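Long-range contacts in thiamine phosphate pyrophosphorylase (Pyrococcus furiosus, PDB 1XI3), which probably condenses a thiazole monophosphate with a pyrimidine pyrophosphate to form thiamine monophosphate, using one magnesium ion per subunit: residues L17-D22 / A192-E197; A50-M55 / D76-V81; L92-M97 / S114-E119; G135-T140 / G169-D174. All blocks are in the same frame, centred on the assembly; numbering follows the deposited sequence.

Contact 1 of 4, residues L17-D22 / A192-E197; sequences LYVITD and AVMGAE
Met194 reaches from the short helix 191-194 across the end of strand 17-20 and makes the largest single contribution to this buried contact. Its CB is directed at the strand, and with CG anti to the carbonyl carbon (chi1 -64°) the next methylene comes down beside the backbone, where CG lies 3.5 Å from Ile20 O. The bend lies at the CB-CG bond (chi2 -71°); from there CG, SD and CE run nearly extended and carry CE across the strand to Val19. That methyl ends 3.6 Å from Val19 CG1, and also brushes the backbone, 4.2 Å from Thr21 CA. An unbranched, flexible methionine suits this course, passing a backbone carbonyl yet ending on a methyl group. Val19 meets a second partner with the same branch: its CG1 is 4.1 Å from Val193 CG1, the two valines crossing at about a right angle. Branched, compact residues fill this corner, covered by Ala35 of helix 28-37 and Val199 and Thr203 of helix 199-214. The packing thus fixes the helix after the last barrel strand against the first strand. The side chains meet through apolar packing, and its cost is Ile20 O, buried under the methionine with no hydrogen-bond partner in the model; between these segments the hold is by shape and burial, while backbone bonds from Tyr18 to Ile187 and Val189 join first strand to last.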
loop_
_atom_site.group_PDB
_atom_site.type_symbol
_atom_site.label_atom_id
_atom_site.label_comp_id
_atom_site.label_asym_id
_atom_site.label_seq_id
_atom_site.Cartn_x
_atom_site.Cartn_y
_atom_site.Cartn_z
ATOM N N LEU A 17 -6.055 21.355 -14.661
ATOM C CA LEU A 17 -5.138 21.867 -13.667
ATOM C C LEU A 17 -5.089 20.853 -12.532
ATOM O O LEU A 17 -5.976 20.790 -11.678
ATOM C CB LEU A 17 -5.534 23.259 -13.162
ATOM C CG LEU A 17 -4.535 23.877 -12.172
ATOM C CD1 LEU A 17 -3.059 23.969 -12.722
ATOM C CD2 LEU A 17 -4.992 25.248 -11.705
ATOM N N TYR A 18 -4.002 20.087 -12.549
ATOM C CA TYR A 18 -3.830 18.901 -11.750
ATOM C C TYR A 18 -2.772 19.223 -10.669
ATOM O O TYR A 18 -1.623 19.437 -10.968
ATOM C CB TYR A 18 -3.349 17.809 -12.714
ATOM C CG TYR A 18 -3.315 16.392 -12.197
ATOM C CD1 TYR A 18 -4.179 15.436 -12.713
ATOM C CD2 TYR A 18 -2.395 15.999 -11.241
ATOM C CE1 TYR A 18 -4.160 14.105 -12.255
ATOM C CE2 TYR A 18 -2.369 14.651 -10.766
ATOM C CZ TYR A 18 -3.246 13.730 -11.268
ATOM O OH TYR A 18 -3.211 12.416 -10.833
ATOM N N VAL A 19 -3.195 19.316 -9.417
ATOM C CA VAL A 19 -2.339 19.738 -8.318
ATOM C C VAL A 19 -2.010 18.527 -7.429
ATOM O O VAL A 19 -2.907 17.793 -6.977
ATOM C CB VAL A 19 -3.008 20.867 -7.469
ATOM C CG1 VAL A 19 -2.230 21.158 -6.216
ATOM C CG2 VAL A 19 -3.134 22.111 -8.294
ATOM N N ILE A 20 -0.717 18.376 -7.123
ATOM C CA ILE A 20 -0.224 17.239 -6.385
ATOM C C ILE A 20 0.306 17.722 -5.046
ATOM O O ILE A 20 1.005 18.732 -4.957
ATOM C CB ILE A 20 0.893 16.521 -7.185
ATOM C CG1 ILE A 20 0.366 16.044 -8.577
ATOM C CG2 ILE A 20 1.459 15.358 -6.360
ATOM C CD1 ILE A 20 1.402 15.574 -9.520
ATOM N N THR A 21 -0.017 16.991 -3.989
ATOM C CA THR A 21 0.425 17.371 -2.634
ATOM C C THR A 21 1.913 17.171 -2.440
ATOM O O THR A 21 2.522 16.372 -3.125
ATOM C CB THR A 21 -0.324 16.584 -1.499
ATOM O OG1 THR A 21 0.071 15.208 -1.477
ATOM C CG2 THR A 21 -1.863 16.759 -1.617
ATOM N N ASP A 22 2.482 17.877 -1.469
ATOM C CA ASP A 22 3.853 17.614 -1.038
ATOM C C ASP A 22 4.055 18.138 0.356
ATOM O O ASP A 22 4.277 19.335 0.553
ATOM C CB ASP A 22 4.858 18.244 -2.011
ATOM C CG ASP A 22 6.300 17.863 -1.680
ATOM O OD1 ASP A 22 6.538 17.217 -0.627
ATOM O OD2 ASP A 22 7.197 18.153 -2.508
ATOM N N ALA A 192 5.161 24.810 -7.952
ATOM C CA ALA A 192 4.528 26.076 -8.349
ATOM C C ALA A 192 3.372 26.496 -7.434
ATOM O O ALA A 192 3.112 27.709 -7.244
ATOM C CB ALA A 192 4.067 25.993 -9.776
ATOM N N VAL A 193 2.670 25.517 -6.858
ATOM C CA VAL A 193 1.523 25.805 -6.016
ATOM C C VAL A 193 1.873 25.576 -4.548
ATOM O O VAL A 193 1.684 26.459 -3.694
ATOM C CB VAL A 193 0.321 24.955 -6.486
ATOM C CG1 VAL A 193 -0.782 24.960 -5.473
ATOM C CG2 VAL A 193 -0.139 25.494 -7.820
ATOM N N MET A 194 2.422 24.405 -4.255
ATOM C CA MET A 194 2.695 24.015 -2.875
ATOM C C MET A 194 3.865 24.781 -2.261
ATOM O O MET A 194 3.946 24.905 -1.043
ATOM C CB MET A 194 2.946 22.506 -2.791
ATOM C CG MET A 194 1.738 21.684 -3.170
ATOM S SD MET A 194 0.443 21.779 -1.906
ATOM C CE MET A 194 -1.046 21.262 -2.782
ATOM N N GLY A 195 4.760 25.265 -3.122
ATOM C CA GLY A 195 5.900 26.059 -2.710
ATOM C C GLY A 195 5.623 27.548 -2.721
ATOM O O GLY A 195 6.495 28.338 -2.366
ATOM N N ALA A 196 4.418 27.933 -3.125
ATOM C CA ALA A 196 4.014 29.339 -3.191
ATOM C C ALA A 196 3.682 29.852 -1.811
ATOM O O ALA A 196 3.229 29.103 -0.957
ATOM C CB ALA A 196 2.820 29.477 -4.085
ATOM N N GLU A 197 3.899 31.151 -1.585
ATOM C CA GLU A 197 3.493 31.762 -0.330
ATOM C C GLU A 197 1.967 31.698 -0.179
ATOM O O GLU A 197 1.473 31.322 0.870
ATOM C CB GLU A 197 3.988 33.221 -0.244
#

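Contact 2 of 4, residues A50-M55 / D76-V81; sequences APTREM and DDRVDV
Thr52 and Arg78 make the polar link between the start of helix 52-68 and the turn leading into helix 79-85, segments that follow the second and third strands of the TIM barrel at the dimer boundary. Arg78 NH2 donates to Thr52 OG1 at 2.9 Å, with the hydroxyl oxygen lying in the guanidinium plane. The same hydroxyl bonds Asp77 of the second subunit, so threonine, small and able to take part in two bonds, suits its place.

The ionic part belongs to Arg78 and Asp80. Bent at chi2 (-74°) and chi3 (-65°), the arginine curls back so that NE and NH2 grip the carboxylate side-on: NE meets OD1 of Asp80 at 2.8 Å, and NH2 meets Asp80 OD2 at 2.8 Å, each oxygen using its syn lone pair. NH1 of Arg78 donates to a water whose oxygen lies 2.6 Å from Ala50 O and donates to it. Asp76 and Asp77, just before Arg78, are predicted to bind the pyrimidine substrate and magnesium.

Van der Waals packing completes the contact. Met55, extended beyond CG, lays its sulfur over one face of the guanidinium, with SD 3.5 Å from Arg78 NH1, while Met55 CB makes an apolar touch 3.9 Å from Val81 CG2. A leucine in place of Arg78 would probably leave the Asp80 carboxylate buried without its counter-charge and Thr52 OG1 without this donor. Edge bonds and a sulfur-covered face thus fix the orientation of the guanidinium plane. Its charge is probably balanced largely by Asp80, easing the approach of Arg78 NE of the second subunit.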
loop_
_atom_site.group_PDB
_atom_site.type_symbol
_atom_site.label_atom_id
_atom_site.label_comp_id
_atom_site.label_asym_id
_atom_site.label_seq_id
_atom_site.Cartn_x
_atom_site.Cartn_y
_atom_site.Cartn_z
ATOM N N ALA A 50 4.557 7.323 5.254
ATOM C CA ALA A 50 3.592 7.440 6.342
ATOM C C ALA A 50 2.848 6.117 6.487
ATOM O O ALA A 50 2.679 5.397 5.514
ATOM C CB ALA A 50 2.611 8.520 6.054
ATOM N N PRO A 51 2.364 5.827 7.690
ATOM C CA PRO A 51 1.574 4.612 7.936
ATOM C C PRO A 51 0.296 4.611 7.102
ATOM O O PRO A 51 -0.252 5.665 6.786
ATOM C CB PRO A 51 1.235 4.676 9.436
ATOM C CG PRO A 51 1.676 5.945 9.920
ATOM C CD PRO A 51 2.558 6.624 8.908
ATOM N N THR A 52 -0.163 3.426 6.746
ATOM C CA THR A 52 -1.369 3.297 5.980
ATOM C C THR A 52 -2.560 3.962 6.655
ATOM O O THR A 52 -3.382 4.600 5.995
ATOM C CB THR A 52 -1.643 1.828 5.709
ATOM O OG1 THR A 52 -0.526 1.273 5.024
ATOM C CG2 THR A 52 -2.874 1.662 4.879
ATOM N N ARG A 53 -2.611 3.890 7.979
ATOM C CA ARG A 53 -3.712 4.517 8.720
ATOM C C ARG A 53 -3.784 6.019 8.438
ATOM O O ARG A 53 -4.852 6.570 8.214
ATOM C CB ARG A 53 -3.589 4.290 10.216
ATOM C CG ARG A 53 -4.731 4.910 10.997
ATOM C CD ARG A 53 -4.655 4.494 12.432
ATOM N NE ARG A 53 -5.996 4.185 12.882
ATOM C CZ ARG A 53 -6.611 3.009 12.784
ATOM N NH1 ARG A 53 -7.844 2.968 13.198
ATOM N NH2 ARG A 53 -6.031 1.885 12.280
ATOM N N GLU A 54 -2.632 6.657 8.439
ATOM C CA GLU A 54 -2.533 8.083 8.190
ATOM C C GLU A 54 -2.919 8.447 6.770
ATOM O O GLU A 54 -3.669 9.411 6.512
ATOM C CB GLU A 54 -1.105 8.538 8.473
ATOM C CG GLU A 54 -0.914 10.038 8.202
ATOM C CD GLU A 54 0.402 10.568 8.612
ATOM O OE1 GLU A 54 1.146 9.880 9.378
ATOM O OE2 GLU A 54 0.691 11.716 8.190
ATOM N N MET A 55 -2.386 7.677 5.809
ATOM C CA MET A 55 -2.778 7.857 4.399
ATOM C C MET A 55 -4.309 7.758 4.230
ATOM O O MET A 55 -4.925 8.556 3.519
ATOM C CB MET A 55 -2.070 6.820 3.525
ATOM C CG MET A 55 -0.555 6.943 3.558
ATOM S SD MET A 55 0.104 5.727 2.424
ATOM C CE MET A 55 1.818 6.143 2.341
ATOM N N ASP A 76 -1.375 8.706 -5.497
ATOM C CA ASP A 76 -0.134 8.214 -6.119
ATOM C C ASP A 76 0.184 6.819 -5.570
ATOM O O ASP A 76 0.158 6.637 -4.343
ATOM C CB ASP A 76 1.032 9.128 -5.829
ATOM C CG ASP A 76 2.259 8.739 -6.621
ATOM O OD1 ASP A 76 3.316 8.631 -6.000
ATOM O OD2 ASP A 76 2.128 8.509 -7.830
ATOM N N ASP A 77 0.412 5.855 -6.485
ATOM C CA ASP A 77 0.915 4.492 -6.158
ATOM C C ASP A 77 -0.153 3.610 -5.537
ATOM O O ASP A 77 -0.550 2.587 -6.117
ATOM C CB ASP A 77 2.144 4.676 -5.227
ATOM C CG ASP A 77 2.869 3.394 -4.822
ATOM O OD1 ASP A 77 3.976 3.562 -4.207
ATOM O OD2 ASP A 77 2.401 2.271 -5.030
ATOM N N ARG A 78 -0.629 4.013 -4.370
ATOM C CA ARG A 78 -1.307 3.103 -3.438
ATOM C C ARG A 78 -2.759 2.806 -3.802
ATOM O O ARG A 78 -3.674 3.577 -3.466
ATOM C CB ARG A 78 -1.180 3.647 -1.964
ATOM C CG ARG A 78 0.250 3.711 -1.467
ATOM C CD ARG A 78 0.752 2.286 -1.168
ATOM N NE ARG A 78 0.002 1.722 -0.068
ATOM C CZ ARG A 78 0.317 1.903 1.216
ATOM N NH1 ARG A 78 1.379 2.576 1.560
ATOM N NH2 ARG A 78 -0.452 1.407 2.143
ATOM N N VAL A 79 -2.973 1.652 -4.454
ATOM C CA VAL A 79 -4.313 1.207 -4.863
ATOM C C VAL A 79 -5.199 0.889 -3.621
ATOM O O VAL A 79 -6.417 1.118 -3.621
ATOM C CB VAL A 79 -4.199 0.002 -5.770
ATOM C CG1 VAL A 79 -5.564 -0.596 -6.060
ATOM C CG2 VAL A 79 -3.456 0.342 -7.040
ATOM N N ASP A 80 -4.585 0.376 -2.561
ATOM C CA ASP A 80 -5.314 0.083 -1.310
ATOM C C ASP A 80 -5.925 1.354 -0.761
ATOM O O ASP A 80 -7.118 1.398 -0.405
ATOM C CB ASP A 80 -4.445 -0.590 -0.240
ATOM C CG ASP A 80 -3.146 0.151 0.070
ATOM O OD1 ASP A 80 -2.571 0.777 -0.836
ATOM O OD2 ASP A 80 -2.691 0.051 1.251
ATOM N N VAL A 81 -5.105 2.391 -0.691
ATOM C CA VAL A 81 -5.576 3.678 -0.180
ATOM C C VAL A 81 -6.668 4.266 -1.086
ATOM O O VAL A 81 -7.702 4.696 -0.605
ATOM C CB VAL A 81 -4.425 4.633 0.021
ATOM C CG1 VAL A 81 -4.935 6.030 0.449
ATOM C CG2 VAL A 81 -3.453 4.066 1.086
HETATM O O HOH W 1 2.529 3.104 4.222
#

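Contact 3 of 4, residues L92-M97 / S114-E119; sequences LGPEDM and SVYSLE
Ser114 and Leu92 join the ends of two neighbouring barrel strands: Ser114 N donates to Leu92 O at 2.9 Å in a nearly straight bond (167°), although the N-H comes in above the carbonyl plane. The serine's CB is directed at the facing loop and settles 4.0 Å from Gly93 CA; a side chain on Gly93 would run into the ring of Pro94 that follows. Its OG is turned anti to the carbonyl carbon (chi1 -66°), beside the backbone N, and in that position Ser114 OG bonds Gln91 NE2.

Tyr116 has CG anti to its carbonyl carbon too (chi1 -58°), and this swings the ring over toward Pro94. The proline meets it at the rim: Pro94 CD comes near the ring plane, 4.1 Å from Tyr116 CE2, and the two side chains cross at about a right angle. Arg147 touches both of them. A rigid proline suits the second position of the type I turn that runs from Gly93 to Asp96. That turn is closed by Asp96 N bonding Gly93 O at 2.9 Å, and is braced by the Asp96 side chain folding back, its OD1 accepting from Gly93 N at 2.8 Å from above the carboxylate plane.

The C-terminal ends of the strands and the loops after them carry the active site in a TIM barrel; here Asp96 is a predicted magnesium ligand and Ser114 is predicted to bind the pyrimidine substrate.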
loop_
_atom_site.group_PDB
_atom_site.type_symbol
_atom_site.label_atom_id
_atom_site.label_comp_id
_atom_site.label_asym_id
_atom_site.label_seq_id
_atom_site.Cartn_x
_atom_site.Cartn_y
_atom_site.Cartn_z
ATOM N N LEU A 92 0.167 5.539 -11.448
ATOM C CA LEU A 92 1.116 4.428 -11.382
ATOM C C LEU A 92 2.342 4.687 -12.254
ATOM O O LEU A 92 2.212 4.971 -13.433
ATOM C CB LEU A 92 0.459 3.128 -11.853
ATOM C CG LEU A 92 -0.759 2.658 -11.066
ATOM C CD1 LEU A 92 -1.413 1.493 -11.784
ATOM C CD2 LEU A 92 -0.421 2.318 -9.653
ATOM N N GLY A 93 3.501 4.503 -11.636
ATOM C CA GLY A 93 4.801 4.631 -12.283
ATOM C C GLY A 93 5.533 3.301 -12.340
ATOM O O GLY A 93 5.041 2.260 -11.912
ATOM N N PRO A 94 6.755 3.331 -12.885
ATOM C CA PRO A 94 7.580 2.119 -13.099
ATOM C C PRO A 94 7.853 1.276 -11.837
ATOM O O PRO A 94 8.098 0.060 -11.968
ATOM C CB PRO A 94 8.892 2.690 -13.646
ATOM C CG PRO A 94 8.561 4.017 -14.165
ATOM C CD PRO A 94 7.394 4.552 -13.397
ATOM N N GLU A 95 7.852 1.893 -10.647
ATOM C CA GLU A 95 8.079 1.168 -9.363
ATOM C C GLU A 95 6.783 0.762 -8.672
ATOM O O GLU A 95 6.805 0.285 -7.537
ATOM C CB GLU A 95 8.907 2.033 -8.424
ATOM C CG GLU A 95 10.306 2.375 -9.002
ATOM N N ASP A 96 5.653 0.930 -9.362
ATOM C CA ASP A 96 4.361 0.688 -8.719
ATOM C C ASP A 96 3.721 -0.598 -9.251
ATOM O O ASP A 96 4.294 -1.320 -10.095
ATOM C CB ASP A 96 3.430 1.890 -8.936
ATOM C CG ASP A 96 3.961 3.178 -8.341
ATOM O OD1 ASP A 96 3.547 4.250 -8.864
ATOM O OD2 ASP A 96 4.793 3.157 -7.391
ATOM N N MET A 97 2.521 -0.900 -8.778
ATOM C CA MET A 97 1.796 -2.035 -9.317
ATOM C C MET A 97 1.645 -1.945 -10.813
ATOM O O MET A 97 1.347 -0.896 -11.334
ATOM C CB MET A 97 0.390 -2.080 -8.702
ATOM C CG MET A 97 -0.290 -3.382 -8.946
ATOM S SD MET A 97 -1.741 -3.560 -7.933
ATOM C CE MET A 97 -1.001 -3.864 -6.300
ATOM N N SER A 114 2.524 7.241 -15.147
ATOM C CA SER A 114 3.659 8.155 -15.170
ATOM C C SER A 114 4.641 7.618 -16.203
ATOM O O SER A 114 5.104 6.474 -16.073
ATOM C CB SER A 114 4.346 8.257 -13.810
ATOM O OG SER A 114 3.513 8.859 -12.822
ATOM N N VAL A 115 4.906 8.402 -17.229
ATOM C CA VAL A 115 5.711 7.935 -18.387
ATOM C C VAL A 115 6.794 8.955 -18.678
ATOM O O VAL A 115 6.581 10.156 -18.572
ATOM C CB VAL A 115 4.862 7.667 -19.618
ATOM C CG1 VAL A 115 3.803 6.582 -19.306
ATOM C CG2 VAL A 115 4.233 8.939 -20.159
ATOM N N TYR A 116 7.966 8.457 -19.081
ATOM C CA TYR A 116 9.165 9.292 -19.222
ATOM C C TYR A 116 9.849 9.113 -20.601
ATOM O O TYR A 116 11.052 9.520 -20.800
ATOM C CB TYR A 116 10.144 8.945 -18.120
ATOM C CG TYR A 116 9.597 9.120 -16.702
ATOM C CD1 TYR A 116 9.791 10.315 -16.008
ATOM C CD2 TYR A 116 8.871 8.103 -16.083
ATOM C CE1 TYR A 116 9.298 10.492 -14.745
ATOM C CE2 TYR A 116 8.369 8.273 -14.790
ATOM C CZ TYR A 116 8.585 9.480 -14.140
ATOM O OH TYR A 116 8.110 9.704 -12.851
ATOM N N SER A 117 9.078 8.571 -21.543
ATOM C CA SER A 117 9.534 8.313 -22.934
ATOM C C SER A 117 8.366 7.986 -23.791
ATOM O O SER A 117 7.311 7.539 -23.294
ATOM C CB SER A 117 10.530 7.136 -22.963
ATOM O OG SER A 117 9.898 5.892 -22.702
ATOM N N LEU A 118 8.548 8.113 -25.101
ATOM C CA LEU A 118 7.556 7.673 -26.055
ATOM C C LEU A 118 7.184 6.188 -25.909
ATOM O O LEU A 118 6.000 5.837 -25.915
ATOM C CB LEU A 118 8.059 7.958 -27.485
ATOM C CG LEU A 118 7.136 7.573 -28.607
ATOM C CD1 LEU A 118 5.767 8.259 -28.472
ATOM C CD2 LEU A 118 7.800 7.917 -29.945
ATOM N N GLU A 119 8.192 5.308 -25.789
ATOM C CA GLU A 119 7.935 3.886 -25.613
ATOM C C GLU A 119 7.049 3.629 -24.389
ATOM O O GLU A 119 6.116 2.826 -24.451
ATOM C CB GLU A 119 9.254 3.101 -25.479
ATOM C CG GLU A 119 9.051 1.586 -25.210
ATOM C CD GLU A 119 8.021 0.923 -26.135
ATOM O OE1 GLU A 119 7.866 1.369 -27.314
ATOM O OE2 GLU A 119 7.371 -0.057 -25.677
#

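Contact 4 of 4, residues G135-T140 / G169-D174; sequences GSVFPT and GGINKD. With SO4 (sulfate ion), chain C.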
loop_
_atom_site.group_PDB
_atom_site.type_symbol
_atom_site.label_atom_id
_atom_site.label_comp_id
_atom_site.label_asym_id
_atom_site.label_seq_id
_atom_site.Cartn_x
_atom_site.Cartn_y
_atom_site.Cartn_z
ATOM N N GLY A 135 6.365 13.333 -18.387
ATOM C CA GLY A 135 7.363 14.252 -17.914
ATOM C C GLY A 135 8.723 13.566 -17.777
ATOM O O GLY A 135 8.876 12.458 -18.221
ATOM N N SER A 136 9.680 14.204 -17.131
ATOM C CA SER A 136 9.601 15.554 -16.633
ATOM C C SER A 136 9.827 16.515 -17.792
ATOM O O SER A 136 10.771 16.360 -18.563
ATOM C CB SER A 136 10.664 15.778 -15.568
ATOM O OG SER A 136 10.440 17.001 -14.904
ATOM N N VAL A 137 8.944 17.494 -17.955
ATOM C CA VAL A 137 9.135 18.434 -19.081
ATOM C C VAL A 137 10.486 19.192 -18.910
ATOM O O VAL A 137 11.309 19.289 -19.864
ATOM C CB VAL A 137 7.986 19.426 -19.202
ATOM C CG1 VAL A 137 8.178 20.334 -20.407
ATOM C CG2 VAL A 137 6.670 18.686 -19.339
ATOM N N PHE A 138 10.666 19.713 -17.707
ATOM C CA PHE A 138 11.872 20.432 -17.313
ATOM C C PHE A 138 12.445 19.785 -16.041
ATOM O O PHE A 138 11.763 19.025 -15.352
ATOM C CB PHE A 138 11.547 21.893 -17.038
ATOM C CG PHE A 138 10.771 22.577 -18.122
ATOM C CD1 PHE A 138 9.429 22.881 -17.944
ATOM C CD2 PHE A 138 11.391 22.957 -19.310
ATOM C CE1 PHE A 138 8.715 23.550 -18.928
ATOM C CE2 PHE A 138 10.665 23.598 -20.307
ATOM C CZ PHE A 138 9.338 23.890 -20.112
ATOM N N PRO A 139 13.716 20.063 -15.719
ATOM C CA PRO A 139 14.287 19.483 -14.492
ATOM C C PRO A 139 13.496 19.816 -13.215
ATOM O O PRO A 139 12.997 20.942 -13.078
ATOM C CB PRO A 139 15.694 20.110 -14.435
ATOM C CG PRO A 139 16.003 20.476 -15.840
ATOM C CD PRO A 139 14.688 20.915 -16.426
ATOM N N THR A 140 13.388 18.844 -12.298
ATOM C CA THR A 140 12.631 18.996 -11.040
ATOM C C THR A 140 13.452 18.528 -9.840
ATOM O O THR A 140 14.592 18.950 -9.660
ATOM C CB THR A 140 11.351 18.146 -11.046
ATOM O OG1 THR A 140 11.696 16.761 -11.146
ATOM C CG2 THR A 140 10.500 18.489 -12.199
ATOM N N GLY A 169 6.335 18.280 -14.497
ATOM C CA GLY A 169 7.735 18.396 -14.156
ATOM C C GLY A 169 8.313 19.756 -14.463
ATOM O O GLY A 169 8.506 20.108 -15.635
ATOM N N GLY A 170 8.565 20.528 -13.423
ATOM C CA GLY A 170 9.174 21.840 -13.582
ATOM C C GLY A 170 8.278 22.915 -14.165
ATOM O O GLY A 170 8.772 23.955 -14.662
ATOM N N ILE A 171 6.961 22.695 -14.087
ATOM C CA ILE A 171 5.997 23.598 -14.701
ATOM C C ILE A 171 5.620 24.724 -13.756
ATOM O O ILE A 171 5.360 24.512 -12.580
ATOM C CB ILE A 171 4.725 22.864 -15.193
ATOM C CG1 ILE A 171 5.100 21.732 -16.164
ATOM C CG2 ILE A 171 3.771 23.835 -15.866
ATOM C CD1 ILE A 171 3.945 20.762 -16.503
ATOM N N ASN A 172 5.576 25.932 -14.300
ATOM C CA ASN A 172 5.155 27.077 -13.542
ATOM C C ASN A 172 4.552 28.142 -14.442
ATOM O O ASN A 172 4.396 27.921 -15.611
ATOM C CB ASN A 172 6.328 27.623 -12.711
ATOM C CG ASN A 172 7.507 28.023 -13.566
ATOM O OD1 ASN A 172 7.357 28.728 -14.571
ATOM N ND2 ASN A 172 8.686 27.551 -13.194
ATOM N N LYS A 173 4.169 29.282 -13.865
ATOM C CA LYS A 173 3.429 30.305 -14.624
ATOM C C LYS A 173 4.229 30.896 -15.776
ATOM O O LYS A 173 3.651 31.385 -16.735
ATOM C CB LYS A 173 2.942 31.439 -13.703
ATOM C CG LYS A 173 4.052 32.214 -13.027
ATOM C CD LYS A 173 3.515 33.453 -12.312
ATOM C CE LYS A 173 3.729 33.383 -10.828
ATOM N NZ LYS A 173 3.060 34.521 -10.137
ATOM N N ASP A 174 5.551 30.815 -15.679
ATOM C CA ASP A 174 6.438 31.335 -16.716
ATOM C C ASP A 174 6.589 30.425 -17.932
ATOM O O ASP A 174 6.902 30.908 -19.000
ATOM C CB ASP A 174 7.816 31.632 -16.121
ATOM C CG ASP A 174 7.777 32.739 -15.037
ATOM O OD1 ASP A 174 6.907 33.637 -15.106
ATOM O OD2 ASP A 174 8.612 32.701 -14.112
HETATM S S SO4 C . 7.406 20.337 -9.951
HETATM O O1 SO4 C . 8.157 21.512 -10.432
HETATM O O2 SO4 C . 7.541 20.444 -8.504
HETATM O O3 SO4 C . 6.000 20.434 -10.348
HETATM O O4 SO4 C . 7.965 19.213 -10.641
#
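Phe138 N donates to Gly169 O at 3.0 Å, the one hydrogen bond between these two loops. The N-H approaches from above the carbonyl plane rather than along a lone pair.

The phenylalanine then follows the glycines. Its CD1 lies 3.5 Å from Gly170 O, a carbonyl oxygen that accepts a hydrogen bond from Asn175 ND2, while Val137 CG1 covers one face of the ring, offset toward the rim. Val137 CG2 lies 4.4 Å from Ile171 CD1, a looser apolar touch.

Gly169 has to be glycine: it adopts backbone angles in which a beta carbon would jam against the preceding carbonyl oxygen, and that carbon would also clash with Ser136 OG. At Gly170 a beta carbon would run into Phe138 CB. Bare of side chains, the pair leaves the Gly170 amide able to turn to an anion: Gly170 N donates to sulfate O4 at 3.1 Å, nearly straight at 171°, and only weakly to sulfate O1. With Ile190 N and Ser191 OG as further donors, this is the phosphate-binding site familiar from TIM barrels, formed by the loops after the seventh and eighth strands, and the sulfate probably marks where the phosphate of the thiazole substrate sits.

Thr140 and Gly170 are both predicted to bind that substrate, and the threonine leans over the glycine's amide. With OG1 held between the backbone N and the carbonyl carbon (chi1 62°), its methyl is the branch turned inward, so that Thr140 CG2 faces Gly170 N and the sulfate, at separations that are doubtfully short for a methyl carbon.

In the fold
From the N terminus the chain enters strand 17-20, the first of an eight-stranded parallel barrel, and contact 1 closes the longest loop, bringing the helix after the eighth strand back to it. Within that loop lie the other three in series, none crossing another: contact 2 closes 50-55 onto 76-81, contact 3 closes 92-97 onto 114-119, and contact 4 closes 135-140 onto 169-174. Apart from contacts 1 and 2, neighbours touch round the barrel. Asp77 meets Asp96 between contacts 2 and 3, Val115 O probably accepts from Gly135 N between contacts 3 and 4, and Ala192 packs on Ile171 between contacts 4 and 1. Contacts 2 and 3 also reach the second subunit.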